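455aa long hypothetical phospho-sugar mutase (Sulfolobus tokodaii, PDB 2F7L) interconverts the 6- and 1-phosphates of glucosamine and of galactosamine, a magnesium-dependent step in making UDP-N-acetylglucosamine and UDP-N-acetylgalactosamine. Local coordinates at residues Phe416-Arg421 / Asn446-Ile451; Thr283-Ser288 / Gly408-Gly413; Lys169-Lys174 / Asn355-Ser360; Glu253-Trp258 / Leu363-Pro368. One frame throughout, in Å; residues are numbered along the deposited sequence.

How the contacts relate
Contacts 1 and 2 are buried and share the C-terminal sheet, whose strands 409-413 and 416-422 are antiparallel neighbours. Contact 1 is wholly apolar, a leucine of helix 438-452 against that sheet; contact 2 is mainly polar, a lysine bonded to main-chain carbonyls of domain III. Their centres are 11 Å apart. Contacts 3 and 4 touch each other where helices 342-356 and 360-365 of domain III follow one another. Contact 3 is a sparse surface meeting of a lysine and an asparagine between domains II and III. Contact 4, partly buried, combines a salt bridge near solvent with a glutamine stacked on a buried phenylalanine.

Contact 1: Phe416-Arg421 / Asn446-Ile451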
loop_
_atom_site.group_PDB
_atom_site.type_symbol
_atom_site.label_atom_id
_atom_site.label_comp_id
_atom_site.label_asym_id
_atom_site.label_seq_id
_atom_site.Cartn_x
_atom_site.Cartn_y
_atom_site.Cartn_z
ATOM N N PHE A 416 -18.198 -0.328 18.493
ATOM C CA PHE A 416 -18.700 -0.860 17.221
ATOM C C PHE A 416 -18.584 0.228 16.181
ATOM O O PHE A 416 -18.582 1.413 16.515
ATOM C CB PHE A 416 -20.175 -1.292 17.328
ATOM C CG PHE A 416 -21.167 -0.195 17.002
ATOM C CD1 PHE A 416 -21.490 0.105 15.677
ATOM C CD2 PHE A 416 -21.732 0.580 18.013
ATOM C CE1 PHE A 416 -22.349 1.157 15.363
ATOM C CE2 PHE A 416 -22.598 1.637 17.708
ATOM C CZ PHE A 416 -22.904 1.927 16.381
ATOM N N TRP A 417 -18.471 -0.170 14.921
ATOM C CA TRP A 417 -18.415 0.797 13.831
ATOM C C TRP A 417 -18.716 0.043 12.550
ATOM O O TRP A 417 -18.667 -1.188 12.521
ATOM C CB TRP A 417 -17.031 1.455 13.722
ATOM C CG TRP A 417 -15.954 0.483 13.348
ATOM C CD1 TRP A 417 -15.286 -0.349 14.185
ATOM C CD2 TRP A 417 -15.475 0.199 12.033
ATOM N NE1 TRP A 417 -14.420 -1.138 13.482
ATOM C CE2 TRP A 417 -14.514 -0.826 12.154
ATOM C CE3 TRP A 417 -15.770 0.703 10.762
ATOM C CZ2 TRP A 417 -13.833 -1.365 11.047
ATOM C CZ3 TRP A 417 -15.099 0.167 9.654
ATOM C CH2 TRP A 417 -14.141 -0.857 9.808
ATOM N N PHE A 418 -19.062 0.778 11.502
ATOM C CA PHE A 418 -19.304 0.151 10.215
ATOM C C PHE A 418 -19.038 1.134 9.082
ATOM O O PHE A 418 -18.958 2.356 9.293
ATOM C CB PHE A 418 -20.724 -0.438 10.114
ATOM C CG PHE A 418 -21.837 0.585 10.081
ATOM C CD1 PHE A 418 -22.548 0.904 11.238
ATOM C CD2 PHE A 418 -22.202 1.198 8.887
ATOM C CE1 PHE A 418 -23.613 1.820 11.213
ATOM C CE2 PHE A 418 -23.262 2.115 8.847
ATOM C CZ PHE A 418 -23.972 2.426 10.020
ATOM N N LEU A 419 -18.851 0.571 7.888
ATOM C CA LEU A 419 -18.608 1.329 6.669
ATOM C C LEU A 419 -19.412 0.697 5.540
ATOM O O LEU A 419 -19.301 -0.505 5.276
ATOM C CB LEU A 419 -17.116 1.310 6.300
ATOM C CG LEU A 419 -16.751 1.974 4.960
ATOM C CD1 LEU A 419 -17.230 3.403 4.967
ATOM C CD2 LEU A 419 -15.258 1.932 4.714
ATOM N N VAL A 420 -20.249 1.501 4.901
ATOM C CA VAL A 420 -21.031 1.032 3.763
ATOM C C VAL A 420 -20.492 1.874 2.617
ATOM O O VAL A 420 -20.725 3.094 2.562
ATOM C CB VAL A 420 -22.533 1.308 3.926
ATOM C CG1 VAL A 420 -23.288 0.701 2.768
ATOM C CG2 VAL A 420 -23.029 0.736 5.224
ATOM N N ARG A 421 -19.766 1.224 1.708
ATOM C CA ARG A 421 -19.141 1.926 0.595
ATOM C C ARG A 421 -19.382 1.279 -0.752
ATOM O O ARG A 421 -19.313 0.073 -0.885
ATOM C CB ARG A 421 -17.626 2.041 0.857
ATOM C CG ARG A 421 -16.865 2.947 -0.117
ATOM C CD ARG A 421 -15.395 3.065 0.269
ATOM N NE ARG A 421 -14.551 2.348 -0.666
ATOM C CZ ARG A 421 -14.372 2.709 -1.930
ATOM N NH1 ARG A 421 -14.973 3.792 -2.408
ATOM N NH2 ARG A 421 -13.626 1.969 -2.733
ATOM N N ASN A 446 -26.516 -7.392 9.055
ATOM C CA ASN A 446 -27.831 -7.808 8.596
ATOM C C ASN A 446 -28.766 -6.647 8.354
ATOM O O ASN A 446 -29.387 -6.562 7.291
ATOM C CB ASN A 446 -28.449 -8.773 9.587
ATOM C CG ASN A 446 -27.711 -10.079 9.626
ATOM O OD1 ASN A 446 -27.364 -10.630 8.576
ATOM N ND2 ASN A 446 -27.461 -10.591 10.830
ATOM N N GLU A 447 -28.870 -5.759 9.340
ATOM C CA GLU A 447 -29.728 -4.583 9.206
ATOM C C GLU A 447 -29.305 -3.793 7.964
ATOM O O GLU A 447 -30.107 -3.513 7.070
ATOM C CB GLU A 447 -29.615 -3.687 10.450
ATOM C CG GLU A 447 -30.338 -4.197 11.687
ATOM C CD GLU A 447 -31.716 -4.752 11.344
ATOM O OE1 GLU A 447 -31.792 -5.951 10.985
ATOM O OE2 GLU A 447 -32.719 -3.996 11.411
ATOM N N LEU A 448 -28.026 -3.452 7.920
ATOM C CA LEU A 448 -27.487 -2.697 6.810
ATOM C C LEU A 448 -27.803 -3.366 5.467
ATOM O O LEU A 448 -28.291 -2.700 4.536
ATOM C CB LEU A 448 -25.971 -2.515 7.005
ATOM C CG LEU A 448 -25.553 -1.675 8.219
ATOM C CD1 LEU A 448 -24.080 -1.869 8.482
ATOM C CD2 LEU A 448 -25.870 -0.204 7.994
ATOM N N LYS A 449 -27.539 -4.673 5.377
ATOM C CA LYS A 449 -27.793 -5.439 4.151
ATOM C C LYS A 449 -29.214 -5.153 3.658
ATOM O O LYS A 449 -29.432 -4.921 2.470
ATOM C CB LYS A 449 -27.619 -6.943 4.420
ATOM C CG LYS A 449 -27.495 -7.846 3.188
ATOM C CD LYS A 449 -26.797 -9.139 3.601
ATOM C CE LYS A 449 -26.273 -9.986 2.427
ATOM N NZ LYS A 449 -27.294 -10.838 1.717
ATOM N N LYS A 450 -30.169 -5.158 4.583
ATOM C CA LYS A 450 -31.553 -4.888 4.243
ATOM C C LYS A 450 -31.681 -3.540 3.576
ATOM O O LYS A 450 -32.112 -3.458 2.431
ATOM C CB LYS A 450 -32.434 -4.902 5.487
ATOM C CG LYS A 450 -33.190 -6.197 5.672
ATOM C CD LYS A 450 -32.518 -7.117 6.677
ATOM C CE LYS A 450 -33.011 -6.839 8.101
ATOM N NZ LYS A 450 -32.646 -5.467 8.575
ATOM N N ILE A 451 -31.295 -2.490 4.302
ATOM C CA ILE A 451 -31.365 -1.111 3.807
ATOM C C ILE A 451 -30.702 -0.940 2.446
ATOM O O ILE A 451 -31.222 -0.240 1.575
ATOM C CB ILE A 451 -30.677 -0.120 4.778
ATOM C CG1 ILE A 451 -31.347 -0.166 6.144
ATOM C CG2 ILE A 451 -30.733 1.290 4.213
ATOM C CD1 ILE A 451 -30.700 0.749 7.161
#
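Leu448 of helix 438-452 reaches down onto strand 416-422 and settles over one face of the Phe418 ring. Its CD1 methyl makes the CH-pi contact, 3.9 Å from the centroid of the Phe418 ring and 24° off the normal, so it sits over the face but displaced toward the rim. The other methyl branch lies farther out along the ring, with Leu448 CD2 3.6 Å from Phe418 CE2. That same methyl also turns toward the next inward-facing residue of the strand, Leu448 CD2 lying 4.1 Å from Val420 CG2. One leucine fork thus bridges two strand residues spaced two apart. Phe418 has CG between its backbone N and carbonyl carbon (chi1 68°), which lays the ring out beneath the helix with a face offered to the leucine.

Around this first shell, Tyr396 meets Phe418 edge-to-face, and Ile392, also on helix 385-396, packs against Leu448. The neighbouring strands supply Ile411 and Ala433 beside Phe418 and Ile429 beside Val420. Well clear of the strand, Lys450 NZ forms a salt bridge with Glu447 OE1 at 2.6 Å, within one turn of the helix. Trp417 and Leu419 face the reverse side of the strand, toward domain III.

This is the helix-on-antiparallel-sheet layering of the C-terminal domain of phosphohexose mutases. No hydrogen bond crosses between the two segments: helix and strand adhere here through methyl and ring surfaces, while Glu447, Lys449 and Lys450 make no contact with the strand.

Contact 2: Thr283-Ser288 / Gly408-Gly413; sequences TAVSSS and GVKIIG
Val285 and Ser287 belong to a type I turn, Ala284 to Ser287, that ends strand 280-284 and presents two carbonyls to Lys410 on the extended strand 409-413. The turn is closed by Ser287 N bonding to Ala284 O, and the backbones come nearest at Val285 and Lys410, CA to CA 6.5 Å. Lys410 carries the contact. Its chain runs out straight and then bends at the last torsion (chi4 69°), which swings the ammonium between both acceptors. Lys410 NZ donates to Ser287 O at 2.8 Å, nearly in line with the carbonyl bond. Its bond to Val285 O, 3.0 Å from Lys410 NZ, comes instead from above the carbonyl plane, 44° out of it. Alongside, Val285 CG1 approaches Lys410 CD at 4.2 Å. Ser287 OG, for its part, bonds back to Thr283 OG1 and braces the turn.

Trp304 adds a cation-pi partner to the buried ammonium. The contact joins domain III to the C-terminal domain: Val285 also packs on Leu419 and Ile404 of the strands flanking 409-413, Trp417 lies against Lys410, and Ser288 caps the start of helix 290-296, while helix 385-396 covers the other face of the sheet at Val409 and Ile411.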
loop_
_atom_site.group_PDB
_atom_site.type_symbol
_atom_site.label_atom_id
_atom_site.label_comp_id
_atom_site.label_asym_id
_atom_site.label_seq_id
_atom_site.Cartn_x
_atom_site.Cartn_y
_atom_site.Cartn_z
ATOM N N THR A 283 -5.735 8.000 8.194
ATOM C CA THR A 283 -6.099 6.622 7.853
ATOM C C THR A 283 -7.437 6.598 7.123
ATOM O O THR A 283 -8.237 7.532 7.230
ATOM C CB THR A 283 -6.158 5.691 9.083
ATOM O OG1 THR A 283 -5.918 4.347 8.648
ATOM C CG2 THR A 283 -7.521 5.749 9.751
ATOM N N ALA A 284 -7.673 5.543 6.359
ATOM C CA ALA A 284 -8.913 5.449 5.612
ATOM C C ALA A 284 -10.061 4.872 6.440
ATOM O O ALA A 284 -9.876 4.057 7.360
ATOM C CB ALA A 284 -8.705 4.630 4.349
ATOM N N VAL A 285 -11.256 5.322 6.086
ATOM C CA VAL A 285 -12.486 4.902 6.739
ATOM C C VAL A 285 -12.672 3.389 6.743
ATOM O O VAL A 285 -13.602 2.885 7.352
ATOM C CB VAL A 285 -13.696 5.580 6.065
ATOM C CG1 VAL A 285 -13.752 7.059 6.466
ATOM C CG2 VAL A 285 -13.580 5.451 4.545
ATOM N N SER A 286 -11.779 2.676 6.068
ATOM C CA SER A 286 -11.812 1.217 6.002
ATOM C C SER A 286 -11.129 0.649 7.257
ATOM O O SER A 286 -11.219 -0.545 7.559
ATOM C CB SER A 286 -11.097 0.737 4.731
ATOM O OG SER A 286 -9.815 1.344 4.585
ATOM N N SER A 287 -10.451 1.532 7.988
ATOM C CA SER A 287 -9.749 1.174 9.224
ATOM C C SER A 287 -10.691 1.058 10.431
ATOM O O SER A 287 -11.677 1.806 10.552
ATOM C CB SER A 287 -8.671 2.222 9.529
ATOM O OG SER A 287 -7.469 1.951 8.846
ATOM N N SER A 288 -10.369 0.122 11.323
ATOM C CA SER A 288 -11.156 -0.104 12.531
ATOM C C SER A 288 -11.095 1.106 13.430
ATOM O O SER A 288 -10.063 1.749 13.497
ATOM C CB SER A 288 -10.607 -1.297 13.299
ATOM O OG SER A 288 -11.067 -1.293 14.641
ATOM N N GLY A 408 -18.436 7.098 1.226
ATOM C CA GLY A 408 -19.414 6.111 1.621
ATOM C C GLY A 408 -19.993 6.643 2.924
ATOM O O GLY A 408 -20.219 7.848 3.061
ATOM N N VAL A 409 -20.229 5.755 3.886
ATOM C CA VAL A 409 -20.754 6.172 5.171
ATOM C C VAL A 409 -20.201 5.316 6.277
ATOM O O VAL A 409 -20.453 4.126 6.346
ATOM C CB VAL A 409 -22.288 6.108 5.212
ATOM C CG1 VAL A 409 -22.782 6.158 6.667
ATOM C CG2 VAL A 409 -22.871 7.281 4.412
ATOM N N LYS A 410 -19.423 5.944 7.140
ATOM C CA LYS A 410 -18.830 5.246 8.266
ATOM C C LYS A 410 -19.489 5.753 9.519
ATOM O O LYS A 410 -19.627 6.966 9.713
ATOM C CB LYS A 410 -17.331 5.519 8.381
ATOM C CG LYS A 410 -16.670 4.687 9.463
ATOM C CD LYS A 410 -15.373 5.301 9.920
ATOM C CE LYS A 410 -14.664 4.415 10.935
ATOM N NZ LYS A 410 -14.152 3.148 10.331
ATOM N N ILE A 411 -19.908 4.826 10.364
ATOM C CA ILE A 411 -20.511 5.216 11.607
ATOM C C ILE A 411 -19.746 4.625 12.754
ATOM O O ILE A 411 -19.445 3.440 12.772
ATOM C CB ILE A 411 -21.968 4.808 11.663
ATOM C CG1 ILE A 411 -22.747 5.757 10.758
ATOM C CG2 ILE A 411 -22.477 4.838 13.103
ATOM C CD1 ILE A 411 -24.124 5.983 11.188
ATOM N N ILE A 412 -19.412 5.475 13.707
ATOM C CA ILE A 412 -18.671 5.025 14.864
ATOM C C ILE A 412 -19.448 5.231 16.151
ATOM O O ILE A 412 -19.891 6.345 16.458
ATOM C CB ILE A 412 -17.343 5.754 14.985
ATOM C CG1 ILE A 412 -16.576 5.625 13.667
ATOM C CG2 ILE A 412 -16.566 5.185 16.152
ATOM C CD1 ILE A 412 -15.430 6.590 13.546
ATOM N N GLY A 413 -19.606 4.135 16.885
ATOM C CA GLY A 413 -20.310 4.145 18.151
ATOM C C GLY A 413 -19.475 3.430 19.200
ATOM O O GLY A 413 -18.424 2.872 18.890
#

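Contact 3: Lys169-Lys174 / Asn355-Ser360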
loop_
_atom_site.group_PDB
_atom_site.type_symbol
_atom_site.label_atom_id
_atom_site.label_comp_id
_atom_site.label_asym_id
_atom_site.label_seq_id
_atom_site.Cartn_x
_atom_site.Cartn_y
_atom_site.Cartn_z
ATOM N N LYS A 169 19.701 -5.474 17.162
ATOM C CA LYS A 169 20.650 -6.521 16.830
ATOM C C LYS A 169 20.880 -7.386 18.055
ATOM O O LYS A 169 21.087 -8.598 17.954
ATOM C CB LYS A 169 21.976 -5.913 16.349
ATOM C CG LYS A 169 22.766 -6.845 15.443
ATOM C CD LYS A 169 24.159 -6.328 15.127
ATOM C CE LYS A 169 24.122 -4.960 14.485
ATOM N NZ LYS A 169 25.493 -4.381 14.335
ATOM N N LYS A 170 20.815 -6.748 19.216
ATOM C CA LYS A 170 21.028 -7.414 20.494
ATOM C C LYS A 170 19.985 -8.485 20.787
ATOM O O LYS A 170 20.315 -9.551 21.297
ATOM C CB LYS A 170 21.045 -6.362 21.616
ATOM C CG LYS A 170 21.056 -6.894 23.046
ATOM C CD LYS A 170 21.180 -5.725 24.048
ATOM C CE LYS A 170 21.062 -6.173 25.521
ATOM N NZ LYS A 170 22.079 -7.208 25.927
ATOM N N LYS A 171 18.728 -8.193 20.460
ATOM C CA LYS A 171 17.629 -9.117 20.705
ATOM C C LYS A 171 17.717 -10.375 19.850
ATOM O O LYS A 171 17.003 -11.346 20.086
ATOM C CB LYS A 171 16.305 -8.413 20.428
ATOM C CG LYS A 171 16.037 -7.222 21.323
ATOM C CD LYS A 171 15.606 -7.636 22.721
ATOM C CE LYS A 171 15.439 -6.424 23.618
ATOM N NZ LYS A 171 14.797 -6.781 24.913
ATOM N N ASN A 172 18.611 -10.355 18.869
ATOM C CA ASN A 172 18.776 -11.466 17.937
ATOM C C ASN A 172 17.421 -12.138 17.674
ATOM O O ASN A 172 17.169 -13.249 18.120
ATOM C CB ASN A 172 19.729 -12.514 18.492
ATOM C CG ASN A 172 19.964 -13.643 17.510
ATOM O OD1 ASN A 172 19.924 -13.426 16.290
ATOM N ND2 ASN A 172 20.222 -14.848 18.025
ATOM N N TYR A 173 16.556 -11.458 16.949
ATOM C CA TYR A 173 15.221 -11.982 16.705
ATOM C C TYR A 173 15.210 -13.122 15.693
ATOM O O TYR A 173 16.094 -13.231 14.848
ATOM C CB TYR A 173 14.319 -10.862 16.202
ATOM C CG TYR A 173 13.811 -9.946 17.287
ATOM C CD1 TYR A 173 13.162 -10.452 18.407
ATOM C CD2 TYR A 173 13.949 -8.568 17.178
ATOM C CE1 TYR A 173 12.660 -9.602 19.393
ATOM C CE2 TYR A 173 13.450 -7.706 18.159
ATOM C CZ TYR A 173 12.809 -8.231 19.265
ATOM O OH TYR A 173 12.311 -7.388 20.228
ATOM N N LYS A 174 14.195 -13.970 15.794
ATOM C CA LYS A 174 14.025 -15.094 14.884
ATOM C C LYS A 174 12.785 -14.744 14.035
ATOM O O LYS A 174 11.654 -14.916 14.491
ATOM C CB LYS A 174 13.789 -16.372 15.693
ATOM C CG LYS A 174 14.143 -17.649 14.948
ATOM C CD LYS A 174 13.553 -18.903 15.612
ATOM C CE LYS A 174 13.731 -20.147 14.708
ATOM N NZ LYS A 174 12.976 -21.387 15.118
ATOM N N ASN A 355 12.081 -2.540 22.094
ATOM C CA ASN A 355 12.024 -1.619 23.209
ATOM C C ASN A 355 10.935 -1.957 24.233
ATOM O O ASN A 355 10.965 -1.462 25.352
ATOM C CB ASN A 355 11.825 -0.197 22.677
ATOM C CG ASN A 355 12.229 0.864 23.686
ATOM O OD1 ASN A 355 11.948 2.047 23.511
ATOM N ND2 ASN A 355 12.905 0.439 24.757
ATOM N N GLU A 356 9.973 -2.794 23.863
ATOM C CA GLU A 356 8.914 -3.159 24.803
ATOM C C GLU A 356 9.294 -4.452 25.518
ATOM O O GLU A 356 8.710 -4.819 26.540
ATOM C CB GLU A 356 7.590 -3.343 24.065
ATOM C CG GLU A 356 7.124 -2.106 23.320
ATOM C CD GLU A 356 6.776 -0.959 24.247
ATOM O OE1 GLU A 356 6.028 -1.224 25.205
ATOM O OE2 GLU A 356 7.225 0.197 24.022
ATOM N N ASN A 357 10.291 -5.131 24.965
ATOM C CA ASN A 357 10.776 -6.388 25.502
ATOM C C ASN A 357 9.644 -7.385 25.760
ATOM O O ASN A 357 9.715 -8.212 26.670
ATOM C CB ASN A 357 11.560 -6.145 26.784
ATOM C CG ASN A 357 12.479 -7.304 27.120
ATOM O OD1 ASN A 357 13.086 -7.349 28.194
ATOM N ND2 ASN A 357 12.597 -8.251 26.187
ATOM N N VAL A 358 8.604 -7.299 24.938
ATOM C CA VAL A 358 7.440 -8.175 25.024
ATOM C C VAL A 358 7.322 -8.936 23.701
ATOM O O VAL A 358 7.791 -8.457 22.675
ATOM C CB VAL A 358 6.178 -7.336 25.244
ATOM C CG1 VAL A 358 4.957 -8.139 24.942
ATOM C CG2 VAL A 358 6.144 -6.845 26.664
ATOM N N SER A 359 6.704 -10.113 23.714
ATOM C CA SER A 359 6.563 -10.881 22.481
ATOM C C SER A 359 5.511 -10.264 21.566
ATOM O O SER A 359 4.611 -9.544 22.018
ATOM C CB SER A 359 6.181 -12.333 22.775
ATOM O OG SER A 359 4.804 -12.443 23.077
ATOM N N SER A 360 5.639 -10.556 20.273
ATOM C CA SER A 360 4.723 -10.045 19.269
ATOM C C SER A 360 3.282 -10.382 19.646
ATOM O O SER A 360 2.394 -9.533 19.552
ATOM C CB SER A 360 5.053 -10.653 17.910
ATOM O OG SER A 360 4.757 -12.041 17.899
#
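Lys171 and Asn357 meet in a small polar surface contact between two helix ends, one in domain II and the other in domain III. The backbones stay well apart, Lys171 CA to Asn357 CA being 8.8 Å, and the gap is spanned by side chains alone. Lys171 does most of the reaching. Its chain bends at CB-CG (chi2 -76°) and then runs out extended, bringing Lys171 NZ to 3.2 Å from Asn357 CG. The two side chains cross at about a right angle. Asn357 turns CG to the side opposite its own backbone N (chi1 -160°) and holds that amide out toward the lysine.

Both helices stop in the same manner. Asn172 after helix 165-171, and Asn357 after helix 342-356, each take positive phi, and the chain then turns away. Beyond Asn172 it enters strand 174-178, the usual helix-to-strand passage of an alpha/beta/alpha domain; this strand lies between 198-201 and 236-239 in the domain II sheet. Beyond Asn357 it passes to Ser359, the N-cap of helix 360-365, whose OG bonds to Glu362 N.

Underneath the lysine lies Tyr173. Lys171 CB stands 3.6 Å above the plane of the Tyr173 ring, offset toward its rim, and the ring packs on Leu350, Leu353 and Ala354 of helix 342-356. This apolar patch joins domain II to the same helix that ends at Asn357. Deeper still, the buried Ser360 bonds through OG to Ser252 N and Asp235 O, tying the start of helix 360-365 to domain II.

Contact 4: Glu253-Trp258 / Leu363-Pro368; sequences EGRVQW and LFDRLP
Arg255 is the first residue from Glu253 onward to touch the other segment, where it meets Asp365; before it, Glu253 and Gly254 turn the chain, their backbone nitrogens weakly bonded to Asp251 OD1. Arg255 starts with CG tucked over its own backbone (chi1 46°), then runs out extended and puts its guanidinium edge against the carboxylate. The salt bridge rests chiefly on one nitrogen: Arg255 NH2 is 2.7 Å from Asp365 OD1. It also reaches Asp365 OD2, 2.9 Å from Arg255 NH2. The hydrogen bonds are weak in angle, and guanidinium and carboxylate planes stand 71° apart, so this is no flat two-pronged pairing. Behind it, Arg255 NE pairs with Asp251 OD2.

Val256 packs instead on Phe219 and Leu222, and Gln257 comes back to the helix. With the chain bent at chi2, Gln257 CG lies over the centre of the Phe364 ring, 3.3 Å from its centroid, a CH-pi contact. The amide continues across that face, 13° from the ring plane, with Gln257 CD 3.4 Å from Phe364 CG. Gln257 NE2 bonds to Asp251 OD2, which holds the amide in place. Phe364 is packed in turn by Leu265 and Ser262 of helix 259-272 and by Met349.

The loop between strand 248-251 and helix 259-272 is thereby fixed on helix 360-365 of domain III. Asp251 OD2 holds both loop residues that touch the helix, Arg255 and Gln257, and the charge of Asp251, together with that of Asp365, would be expected to offset that of Arg255, while the glutamine's hydrocarbon and amide cover an aromatic face.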
loop_
_atom_site.group_PDB
_atom_site.type_symbol
_atom_site.label_atom_id
_atom_site.label_comp_id
_atom_site.label_asym_id
_atom_site.label_seq_id
_atom_site.Cartn_x
_atom_site.Cartn_y
_atom_site.Cartn_z
ATOM N N GLU A 253 2.196 -16.229 18.132
ATOM C CA GLU A 253 1.126 -17.220 18.241
ATOM C C GLU A 253 0.806 -17.842 16.898
ATOM O O GLU A 253 0.128 -18.864 16.824
ATOM C CB GLU A 253 -0.148 -16.585 18.803
ATOM C CG GLU A 253 0.015 -15.945 20.167
ATOM C CD GLU A 253 0.521 -16.915 21.232
ATOM O OE1 GLU A 253 1.094 -17.975 20.870
ATOM O OE2 GLU A 253 0.353 -16.598 22.441
ATOM N N GLY A 254 1.284 -17.220 15.830
ATOM C CA GLY A 254 1.026 -17.757 14.504
ATOM C C GLY A 254 -0.297 -17.264 13.963
ATOM O O GLY A 254 -0.923 -17.917 13.134
ATOM N N ARG A 255 -0.735 -16.115 14.457
ATOM C CA ARG A 255 -1.989 -15.541 14.001
ATOM C C ARG A 255 -1.699 -14.263 13.222
ATOM O O ARG A 255 -0.920 -13.410 13.673
ATOM C CB ARG A 255 -2.910 -15.259 15.202
ATOM C CG ARG A 255 -2.218 -14.584 16.351
ATOM C CD ARG A 255 -3.049 -14.595 17.632
ATOM N NE ARG A 255 -2.370 -13.793 18.642
ATOM C CZ ARG A 255 -2.970 -13.222 19.672
ATOM N NH1 ARG A 255 -4.270 -13.377 19.832
ATOM N NH2 ARG A 255 -2.285 -12.458 20.512
ATOM N N VAL A 256 -2.307 -14.132 12.048
ATOM C CA VAL A 256 -2.057 -12.942 11.263
ATOM C C VAL A 256 -2.795 -11.754 11.889
ATOM O O VAL A 256 -3.877 -11.912 12.451
ATOM C CB VAL A 256 -2.456 -13.139 9.753
ATOM C CG1 VAL A 256 -2.588 -14.604 9.424
ATOM C CG2 VAL A 256 -3.709 -12.379 9.430
ATOM N N GLN A 257 -2.177 -10.580 11.807
ATOM C CA GLN A 257 -2.735 -9.341 12.341
ATOM C C GLN A 257 -3.071 -8.416 11.167
ATOM O O GLN A 257 -2.301 -8.295 10.220
ATOM C CB GLN A 257 -1.707 -8.674 13.249
ATOM C CG GLN A 257 -1.262 -9.531 14.440
ATOM C CD GLN A 257 -2.365 -9.696 15.476
ATOM O OE1 GLN A 257 -3.288 -8.879 15.552
ATOM N NE2 GLN A 257 -2.264 -10.737 16.286
ATOM N N TRP A 258 -4.215 -7.751 11.222
ATOM C CA TRP A 258 -4.594 -6.899 10.106
ATOM C C TRP A 258 -3.860 -5.561 10.032
ATOM O O TRP A 258 -3.420 -4.991 11.045
ATOM C CB TRP A 258 -6.108 -6.672 10.084
ATOM C CG TRP A 258 -6.619 -6.425 8.689
ATOM C CD1 TRP A 258 -7.481 -5.438 8.290
ATOM C CD2 TRP A 258 -6.214 -7.110 7.489
ATOM N NE1 TRP A 258 -7.625 -5.459 6.923
ATOM C CE2 TRP A 258 -6.858 -6.473 6.407
ATOM C CE3 TRP A 258 -5.366 -8.195 7.224
ATOM C CZ2 TRP A 258 -6.672 -6.880 5.079
ATOM C CZ3 TRP A 258 -5.179 -8.595 5.902
ATOM C CH2 TRP A 258 -5.830 -7.940 4.852
ATOM N N LEU A 363 2.295 -8.114 22.515
ATOM C CA LEU A 363 2.266 -6.747 21.983
ATOM C C LEU A 363 0.934 -6.438 21.315
ATOM O O LEU A 363 0.293 -5.435 21.602
ATOM C CB LEU A 363 3.385 -6.579 20.955
ATOM C CG LEU A 363 3.973 -5.198 20.656
ATOM C CD1 LEU A 363 3.900 -4.949 19.170
ATOM C CD2 LEU A 363 3.241 -4.120 21.421
ATOM N N PHE A 364 0.531 -7.317 20.409
ATOM C CA PHE A 364 -0.717 -7.150 19.687
ATOM C C PHE A 364 -1.924 -7.211 20.592
ATOM O O PHE A 364 -2.905 -6.477 20.388
ATOM C CB PHE A 364 -0.833 -8.203 18.586
ATOM C CG PHE A 364 -0.203 -7.777 17.299
ATOM C CD1 PHE A 364 1.044 -8.269 16.919
ATOM C CD2 PHE A 364 -0.829 -6.816 16.497
ATOM C CE1 PHE A 364 1.654 -7.805 15.767
ATOM C CE2 PHE A 364 -0.227 -6.350 15.346
ATOM C CZ PHE A 364 1.015 -6.841 14.979
ATOM N N ASP A 365 -1.855 -8.084 21.592
ATOM C CA ASP A 365 -2.958 -8.192 22.514
ATOM C C ASP A 365 -3.197 -6.889 23.256
ATOM O O ASP A 365 -4.285 -6.672 23.748
ATOM C CB ASP A 365 -2.750 -9.340 23.492
ATOM C CG ASP A 365 -3.058 -10.693 22.870
ATOM O OD1 ASP A 365 -3.870 -10.752 21.917
ATOM O OD2 ASP A 365 -2.498 -11.704 23.344
ATOM N N ARG A 366 -2.208 -6.005 23.320
ATOM C CA ARG A 366 -2.404 -4.732 24.010
ATOM C C ARG A 366 -3.440 -3.851 23.308
ATOM O O ARG A 366 -3.776 -2.784 23.799
ATOM C CB ARG A 366 -1.107 -3.918 24.093
ATOM C CG ARG A 366 0.059 -4.482 24.914
ATOM C CD ARG A 366 1.001 -3.306 25.225
ATOM N NE ARG A 366 2.428 -3.620 25.342
ATOM C CZ ARG A 366 2.955 -4.480 26.209
ATOM N NH1 ARG A 366 2.185 -5.158 27.065
ATOM N NH2 ARG A 366 4.272 -4.639 26.238
ATOM N N LEU A 367 -3.937 -4.284 22.152
ATOM C CA LEU A 367 -4.920 -3.499 21.381
ATOM C C LEU A 367 -6.375 -3.923 21.612
ATOM O O LEU A 367 -6.659 -5.070 21.982
ATOM C CB LEU A 367 -4.637 -3.618 19.872
ATOM C CG LEU A 367 -3.797 -2.665 19.021
ATOM C CD1 LEU A 367 -2.910 -1.808 19.871
ATOM C CD2 LEU A 367 -2.977 -3.484 18.030
ATOM N N PRO A 368 -7.319 -2.999 21.381
ATOM C CA PRO A 368 -8.738 -3.303 21.558
ATOM C C PRO A 368 -9.093 -4.464 20.628
ATOM O O PRO A 368 -8.617 -4.521 19.492
ATOM C CB PRO A 368 -9.418 -2.010 21.134
ATOM C CG PRO A 368 -8.419 -0.970 21.511
ATOM C CD PRO A 368 -7.120 -1.578 21.056
#